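Local atomic coordinates of probable conserved lipoprotein LPPA (Mycobacterium tuberculosis, PDB entry 2V7S), a protein that is of unknown function but, as a putative lipoprotein confined to pathogenic mycobacteria, is probably anchored to the cell membrane by a lipid. Residues 71-76 against 135-140; 119-124 against 178-183. All blocks are in the same frame, centred on the assembly; numbering follows the deposited sequence.

Interaction 1 (71-76 against 135-140)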
ATOM      1  N   ARG A  71      13.953   1.685 -32.702  1.00 21.05           N
ATOM      2  CA  ARG A  71      14.704   1.971 -33.951  1.00 21.88           C
ATOM      3  C   ARG A  71      15.595   0.773 -34.303  1.00 21.21           C
ATOM      4  O   ARG A  71      15.604   0.304 -35.430  1.00 20.42           O
ATOM      5  CB  ARG A  71      15.564   3.237 -33.815  1.00 21.99           C
ATOM      6  CG  ARG A  71      16.473   3.574 -35.065  1.00 22.62           C
ATOM      7  CD  ARG A  71      17.302   4.906 -34.887  1.00 26.19           C
ATOM      8  NE  ARG A  71      16.462   5.999 -34.353  1.00 34.90           N
ATOM      9  CZ  ARG A  71      16.583   6.538 -33.128  1.00 40.27           C
ATOM     10  NH1 ARG A  71      17.559   6.153 -32.301  1.00 39.40           N
ATOM     11  NH2 ARG A  71      15.744   7.495 -32.733  1.00 41.91           N
ATOM     12  N   ILE A  72      16.350   0.289 -33.326  1.00 19.55           N
ATOM     13  CA  ILE A  72      17.242  -0.841 -33.571  1.00 19.94           C
ATOM     14  C   ILE A  72      16.472  -2.048 -34.109  1.00 20.21           C
ATOM     15  O   ILE A  72      16.926  -2.710 -35.073  1.00 20.65           O
ATOM     16  CB  ILE A  72      18.026  -1.211 -32.298  1.00 20.32           C
ATOM     17  CG1 ILE A  72      19.113  -0.153 -32.055  1.00 21.21           C
ATOM     18  CG2 ILE A  72      18.702  -2.625 -32.412  1.00 21.80           C
ATOM     19  CD1 ILE A  72      19.683  -0.202 -30.637  1.00 24.35           C
ATOM     20  N   ILE A  73      15.358  -2.368 -33.455  1.00 19.01           N
ATOM     21  CA  ILE A  73      14.537  -3.515 -33.868  1.00 20.02           C
ATOM     22  C   ILE A  73      14.003  -3.287 -35.296  1.00 20.15           C
ATOM     23  O   ILE A  73      14.075  -4.181 -36.147  1.00 19.58           O
ATOM     24  CB  ILE A  73      13.350  -3.763 -32.884  1.00 20.11           C
ATOM     25  CG1 ILE A  73      13.867  -4.321 -31.537  1.00 21.21           C
ATOM     26  CG2 ILE A  73      12.301  -4.769 -33.509  1.00 21.57           C
ATOM     27  CD1 ILE A  73      12.872  -4.168 -30.378  1.00 20.39           C
ATOM     28  N   ALA A  74      13.417  -2.112 -35.514  1.00 19.57           N
ATOM     29  CA  ALA A  74      12.792  -1.781 -36.795  1.00 21.01           C
ATOM     30  C   ALA A  74      13.835  -1.847 -37.918  1.00 20.65           C
ATOM     31  O   ALA A  74      13.542  -2.362 -38.996  1.00 22.36           O
ATOM     32  CB  ALA A  74      12.138  -0.384 -36.705  1.00 19.89           C
ATOM     33  N   ASP A  75      15.035  -1.322 -37.670  1.00 19.28           N
ATOM     34  CA  ASP A  75      16.140  -1.359 -38.649  1.00 21.38           C
ATOM     35  C   ASP A  75      16.579  -2.776 -38.986  1.00 20.87           C
ATOM     36  O   ASP A  75      16.719  -3.103 -40.148  1.00 22.64           O
ATOM     37  CB  ASP A  75      17.358  -0.535 -38.193  1.00 21.41           C
ATOM     38  CG  ASP A  75      17.191   0.936 -38.495  1.00 21.88           C
ATOM     39  OD1 ASP A  75      16.421   1.262 -39.409  1.00 25.80           O
ATOM     40  OD2 ASP A  75      17.828   1.772 -37.849  1.00 25.87           O
ATOM     41  N   ARG A  76      16.761  -3.600 -37.976  1.00 20.59           N
ATOM     42  CA  ARG A  76      17.152  -4.998 -38.123  1.00 21.94           C
ATOM     43  C   ARG A  76      16.016  -5.767 -38.856  1.00 21.58           C
ATOM     44  O   ARG A  76      16.271  -6.610 -39.714  1.00 20.72           O
ATOM     45  CB  ARG A  76      17.387  -5.601 -36.721  1.00 21.54           C
ATOM     46  CG  ARG A  76      18.733  -5.183 -36.002  1.00 22.91           C
ATOM     47  CD  ARG A  76      18.952  -6.078 -34.785  1.00 23.68           C
ATOM     48  NE  ARG A  76      19.178  -7.431 -35.299  1.00 25.70           N
ATOM     49  CZ  ARG A  76      19.041  -8.562 -34.628  1.00 24.96           C
ATOM     50  NH1 ARG A  76      19.272  -9.708 -35.255  1.00 24.59           N
ATOM     51  NH2 ARG A  76      18.682  -8.558 -33.354  1.00 25.26           N
ATOM     52  N   ALA A 135       9.638 -11.438 -35.483  1.00 19.41           N
ATOM     53  CA  ALA A 135       9.356 -11.811 -34.082  1.00 21.04           C
ATOM     54  C   ALA A 135      10.639 -12.326 -33.359  1.00 21.56           C
ATOM     55  O   ALA A 135      10.833 -12.087 -32.165  1.00 19.96           O
ATOM     56  CB  ALA A 135       8.247 -12.878 -34.025  1.00 21.35           C
ATOM     57  N   ASN A 136      11.480 -13.060 -34.096  1.00 22.06           N
ATOM     58  CA  ASN A 136      12.758 -13.524 -33.566  1.00 22.52           C
ATOM     59  C   ASN A 136      13.684 -12.348 -33.250  1.00 21.48           C
ATOM     60  O   ASN A 136      14.416 -12.353 -32.264  1.00 21.30           O
ATOM     61  CB  ASN A 136      13.457 -14.475 -34.535  1.00 23.07           C
ATOM     62  CG  ASN A 136      14.685 -15.108 -33.913  1.00 28.66           C
ATOM     63  OD1 ASN A 136      14.588 -15.735 -32.857  1.00 30.84           O
ATOM     64  ND2 ASN A 136      15.862 -14.893 -34.525  1.00 33.09           N
ATOM     65  N   ILE A 137      13.645 -11.336 -34.093  1.00 21.02           N
ATOM     66  CA  ILE A 137      14.440 -10.149 -33.835  1.00 21.59           C
ATOM     67  C   ILE A 137      13.920  -9.421 -32.595  1.00 21.53           C
ATOM     68  O   ILE A 137      14.708  -9.022 -31.739  1.00 20.33           O
ATOM     69  CB  ILE A 137      14.497  -9.217 -35.078  1.00 20.93           C
ATOM     70  CG1 ILE A 137      15.306  -9.885 -36.190  1.00 22.62           C
ATOM     71  CG2 ILE A 137      15.129  -7.874 -34.716  1.00 19.28           C
ATOM     72  CD1 ILE A 137      14.917  -9.385 -37.618  1.00 23.80           C
ATOM     73  N   VAL A 138      12.596  -9.285 -32.484  1.00 21.37           N
ATOM     74  CA  VAL A 138      11.990  -8.668 -31.277  1.00 22.23           C
ATOM     75  C   VAL A 138      12.406  -9.466 -30.043  1.00 22.91           C
ATOM     76  O   VAL A 138      12.818  -8.892 -29.024  1.00 22.74           O
ATOM     77  CB  VAL A 138      10.424  -8.564 -31.352  1.00 22.05           C
ATOM     78  CG1 VAL A 138       9.843  -7.994 -30.064  1.00 21.95           C
ATOM     79  CG2 VAL A 138       9.966  -7.696 -32.528  1.00 20.47           C
ATOM     80  N   ARG A 139      12.311 -10.798 -30.140  1.00 22.86           N
ATOM     81  CA  ARG A 139      12.717 -11.659 -29.041  1.00 22.72           C
ATOM     82  C   ARG A 139      14.153 -11.428 -28.612  1.00 22.43           C
ATOM     83  O   ARG A 139      14.410 -11.324 -27.424  1.00 23.20           O
ATOM     84  CB  ARG A 139      12.513 -13.130 -29.395  1.00 21.97           C
ATOM     85  CG  ARG A 139      12.825 -14.090 -28.245  1.00 23.05           C
ATOM     86  CD  ARG A 139      12.847 -15.532 -28.716  1.00 27.50           C
ATOM     87  NE  ARG A 139      13.970 -15.800 -29.607  1.00 31.08           N
ATOM     88  CZ  ARG A 139      15.241 -15.866 -29.211  1.00 35.32           C
ATOM     89  NH1 ARG A 139      16.193 -16.128 -30.098  1.00 36.80           N
ATOM     90  NH2 ARG A 139      15.566 -15.656 -27.933  1.00 36.78           N
ATOM     91  N   GLU A 140      15.074 -11.363 -29.569  1.00 23.56           N
ATOM     92  CA  GLU A 140      16.485 -11.125 -29.260  1.00 24.40           C
ATOM     93  C   GLU A 140      16.709  -9.825 -28.515  1.00 23.68           C
ATOM     94  O   GLU A 140      17.477  -9.795 -27.541  1.00 23.36           O
ATOM     95  CB  GLU A 140      17.323 -11.149 -30.527  1.00 25.98           C
ATOM     96  CG  GLU A 140      17.560 -12.546 -31.076  1.00 27.51           C
ATOM     97  CD  GLU A 140      18.310 -12.529 -32.378  1.00 31.16           C
ATOM     98  OE1 GLU A 140      18.604 -11.420 -32.893  1.00 34.96           O
ATOM     99  OE2 GLU A 140      18.616 -13.624 -32.883  1.00 31.56           O
TER
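Arg-76 reaches across from helix 59-80 and grips Glu-140 end-on, NH1 and NH2 both donating to the single oxygen OE1, at 3.0 Å from NH1 and 2.9 Å from NH2. OE1 lies in the guanidinium plane, which is turned 14° from that of the carboxylate, and both N-H groups meet it close to the line of its C-O bond. The arginine chain gets there by bending at chi3 (66°). Ile-137 packs against the same arginine: its CG2 sits over one face of the guanidinium, near the rim, and 3.8 Å from Arg-76 CB, while its CD1 comes to 3.7 Å from the carbonyl O of Arg-76. Deeper in, Ile-73 and Val-138 meet through their CG2 methyls, 3.9 Å apart. NH2 of Arg-76 has a second acidic partner in Glu-141, so two neighbouring carboxylates probably help to keep the guanidinium in place. The helices run roughly antiparallel, their local axes 9.6 Å apart at 149°, with the charged pair at the partly exposed border and the aliphatic groups buried. Both lie against the six-stranded antiparallel sheet: Ile-73 and Val-138 touch Phe-171 on strand 169-175, and Val-138 also packs on Tyr-162 of strand 160-166.

Interaction 2 (119-124 against 178-183); sequences SVMFGA and FATLNI
Leu-181 packs on Phe-122, CB of the leucine 3.9 Å from CE1 of the phenylalanine ring, the two side chains crossing at a slant. With CG anti to the carbonyl carbon (chi1 -68°), the Phe-122 ring lies along the neighbouring strand: its edge faces the carbonyl O of Ala-179, and Val-120 CG1 covers one face near the rim. Val-120 itself stands beside Leu-181, pointing the same way, the two CB atoms 3.9 Å apart. These residues form the buried side of the pair, against helix 59-80. Phe-122 also makes an edge-to-face contact with Phe-126.

The backbones pair as antiparallel neighbours in a six-stranded sheet, 120-122 lying between the outermost strand 86-88 and 179-184. Val-120 and Leu-181 are a hydrogen-bonded pair, with N to O bonds in both directions, and Met-121 faces Thr-180 as the non-hydrogen-bonded pair that follows. Further along, Phe-122 N donates to Ala-179 O over 2.9 Å in a nearly straight bond (176°). Beyond it a water accepts from Ala-179 N at 2.7 Å and donates to Phe-122 O, bridging the strands where direct pairing stops.

On the other face, selenomethionine Met-121 folds at chi2 and chi3 so that SE approaches the Phe-178 ring obliquely, 4.3 Å from its centroid, a Met-aromatic contact. SE also lies 3.9 Å from Thr-180 CG2. At the far end Ser-119 OG and Asn-182 OD1 are 3.1 Å apart, while the serine hydroxyl has its stronger partner in Asp-98.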
ATOM      1  N   SER A 119       5.945   4.935 -31.147  1.00 21.57           N
ATOM      2  CA  SER A 119       5.355   3.875 -31.970  1.00 22.06           C
ATOM      3  C   SER A 119       6.010   3.781 -33.366  1.00 20.81           C
ATOM      4  O   SER A 119       6.281   4.787 -34.004  1.00 20.38           O
ATOM      5  CB  SER A 119       3.856   4.096 -32.168  1.00 23.10           C
ATOM      6  OG  SER A 119       3.200   4.307 -30.918  1.00 28.99           O
ATOM      7  N   VAL A 120       6.244   2.550 -33.805  1.00 20.17           N
ATOM      8  CA  VAL A 120       6.875   2.250 -35.075  1.00 19.63           C
ATOM      9  C   VAL A 120       5.771   1.706 -35.982  1.00 20.84           C
ATOM     10  O   VAL A 120       5.012   0.831 -35.550  1.00 18.65           O
ATOM     11  CB  VAL A 120       7.991   1.209 -34.914  1.00 20.28           C
ATOM     12  CG1 VAL A 120       8.335   0.580 -36.278  1.00 18.55           C
ATOM     13  CG2 VAL A 120       9.282   1.848 -34.287  1.00 19.82           C
HETATM   14  N   MSE A 121       5.664   2.246 -37.207  1.00 18.94           N
HETATM   15  CA  MSE A 121       4.720   1.741 -38.213  1.00 21.17           C
HETATM   16  C   MSE A 121       5.492   1.114 -39.382  1.00 20.92           C
HETATM   17  O   MSE A 121       6.324   1.801 -39.989  1.00 19.60           O
HETATM   18  CB  MSE A 121       3.947   2.919 -38.785  1.00 21.09           C
HETATM   19  CG  MSE A 121       3.022   2.525 -39.931  1.00 30.22           C
HETATM   20 SE   MSE A 121       1.435   1.699 -39.185  1.00 51.28          SE
HETATM   21  CE  MSE A 121       0.685   3.348 -38.343  1.00 41.31           C
ATOM     22  N   PHE A 122       5.199  -0.137 -39.752  1.00 20.08           N
ATOM     23  CA  PHE A 122       5.927  -0.754 -40.883  1.00 18.89           C
ATOM     24  C   PHE A 122       5.176  -0.427 -42.184  1.00 18.55           C
ATOM     25  O   PHE A 122       3.985  -0.173 -42.153  1.00 18.80           O
ATOM     26  CB  PHE A 122       6.118  -2.271 -40.704  1.00 18.04           C
ATOM     27  CG  PHE A 122       7.065  -2.624 -39.566  1.00 19.76           C
ATOM     28  CD1 PHE A 122       6.560  -2.927 -38.305  1.00 19.65           C
ATOM     29  CD2 PHE A 122       8.441  -2.640 -39.771  1.00 19.11           C
ATOM     30  CE1 PHE A 122       7.433  -3.235 -37.237  1.00 19.10           C
ATOM     31  CE2 PHE A 122       9.344  -2.925 -38.694  1.00 19.90           C
ATOM     32  CZ  PHE A 122       8.792  -3.250 -37.435  1.00 18.90           C
ATOM     33  N   GLY A 123       5.898  -0.367 -43.294  1.00 18.83           N
ATOM     34  CA  GLY A 123       5.324   0.024 -44.581  1.00 17.56           C
ATOM     35  C   GLY A 123       4.438  -1.075 -45.134  1.00 18.34           C
ATOM     36  O   GLY A 123       3.288  -0.823 -45.579  1.00 19.44           O
ATOM     37  N   ALA A 124       4.965  -2.289 -45.120  1.00 17.57           N
ATOM     38  CA  ALA A 124       4.263  -3.455 -45.673  1.00 17.88           C
ATOM     39  C   ALA A 124       3.797  -4.382 -44.559  1.00 17.93           C
ATOM     40  O   ALA A 124       4.382  -4.381 -43.443  1.00 18.46           O
ATOM     41  CB  ALA A 124       5.179  -4.218 -46.629  1.00 18.74           C
ATOM     42  N   PHE A 178      -2.475  -3.422 -40.685  1.00 17.57           N
ATOM     43  CA  PHE A 178      -1.117  -2.871 -40.896  1.00 17.31           C
ATOM     44  C   PHE A 178      -0.315  -3.296 -39.671  1.00 17.42           C
ATOM     45  O   PHE A 178      -0.923  -3.655 -38.664  1.00 17.46           O
ATOM     46  CB  PHE A 178      -1.135  -1.335 -41.039  1.00 17.01           C
ATOM     47  CG  PHE A 178      -1.873  -0.610 -39.917  1.00 18.12           C
ATOM     48  CD1 PHE A 178      -3.225  -0.406 -39.996  1.00 16.98           C
ATOM     49  CD2 PHE A 178      -1.174  -0.135 -38.788  1.00 20.60           C
ATOM     50  CE1 PHE A 178      -3.925   0.228 -38.959  1.00 19.59           C
ATOM     51  CE2 PHE A 178      -1.854   0.534 -37.751  1.00 19.60           C
ATOM     52  CZ  PHE A 178      -3.232   0.687 -37.823  1.00 15.79           C
ATOM     53  N   ALA A 179       1.021  -3.272 -39.759  1.00 17.27           N
ATOM     54  CA  ALA A 179       1.870  -3.758 -38.696  1.00 17.47           C
ATOM     55  C   ALA A 179       2.566  -2.663 -37.890  1.00 18.59           C
ATOM     56  O   ALA A 179       3.079  -1.694 -38.454  1.00 16.98           O
ATOM     57  CB  ALA A 179       2.900  -4.744 -39.240  1.00 18.37           C
ATOM     58  N   THR A 180       2.577  -2.830 -36.565  1.00 18.54           N
ATOM     59  CA  THR A 180       3.227  -1.865 -35.690  1.00 20.22           C
ATOM     60  C   THR A 180       4.136  -2.608 -34.734  1.00 20.20           C
ATOM     61  O   THR A 180       3.966  -3.803 -34.506  1.00 19.42           O
ATOM     62  CB  THR A 180       2.174  -1.053 -34.878  1.00 21.22           C
ATOM     63  OG1 THR A 180       1.329  -1.955 -34.134  1.00 22.32           O
ATOM     64  CG2 THR A 180       1.301  -0.203 -35.816  1.00 21.81           C
ATOM     65  N   LEU A 181       5.111  -1.885 -34.190  1.00 20.27           N
ATOM     66  CA  LEU A 181       5.880  -2.324 -33.067  1.00 20.42           C
ATOM     67  C   LEU A 181       5.668  -1.331 -31.913  1.00 21.17           C
ATOM     68  O   LEU A 181       5.837  -0.092 -32.087  1.00 18.37           O
ATOM     69  CB  LEU A 181       7.395  -2.356 -33.464  1.00 19.93           C
ATOM     70  CG  LEU A 181       8.427  -2.497 -32.358  1.00 21.10           C
ATOM     71  CD1 LEU A 181       8.286  -3.880 -31.684  1.00 20.62           C
ATOM     72  CD2 LEU A 181       9.893  -2.297 -32.871  1.00 22.45           C
ATOM     73  N   ASN A 182       5.343  -1.867 -30.721  1.00 21.07           N
ATOM     74  CA  ASN A 182       5.259  -1.018 -29.550  1.00 21.74           C
ATOM     75  C   ASN A 182       6.062  -1.600 -28.407  1.00 22.12           C
ATOM     76  O   ASN A 182       6.266  -2.805 -28.356  1.00 20.82           O
ATOM     77  CB  ASN A 182       3.818  -0.820 -29.137  1.00 22.68           C
ATOM     78  CG  ASN A 182       3.122   0.183 -30.009  1.00 26.52           C
ATOM     79  OD1 ASN A 182       3.291   1.397 -29.823  1.00 32.10           O
ATOM     80  ND2 ASN A 182       2.344  -0.304 -30.977  1.00 26.09           N
ATOM     81  N   ILE A 183       6.541  -0.716 -27.538  1.00 20.81           N
ATOM     82  CA  ILE A 183       7.308  -1.141 -26.388  1.00 21.54           C
ATOM     83  C   ILE A 183       6.907  -0.278 -25.210  1.00 21.82           C
ATOM     84  O   ILE A 183       6.896   0.970 -25.316  1.00 22.02           O
ATOM     85  CB  ILE A 183       8.854  -0.982 -26.617  1.00 20.72           C
ATOM     86  CG1 ILE A 183       9.329  -1.618 -27.938  1.00 22.04           C
ATOM     87  CG2 ILE A 183       9.658  -1.562 -25.414  1.00 21.71           C
ATOM     88  CD1 ILE A 183      10.761  -1.254 -28.297  1.00 22.49           C
TER
HETATM   89  O   HOH W   1       2.154  -2.671 -42.108  1.00 16.51           O

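In the fold
The two interactions occupy adjacent layers of one helix-on-sheet unit, their centres about 12 Å apart. Interaction 1 pairs helices 59-80 and 128-143, which lie on one face of the six-stranded sheet; interaction 2 joins two of its strands. Ile-73 and Ala-74 connect them: Ile-73 CG2 is 3.5 Å from Leu-181 CD2, and Ala-74 CB lies 3.9 Å from Val-120 CG1. Along the chain the segments alternate, 71-76, 119-124, 135-140 and then 178-183, helix 128-143 being the next element after strand 120-122. Each contact joins parts more than 50 residues apart, and buried side chains of both meet between the helices and the sheet.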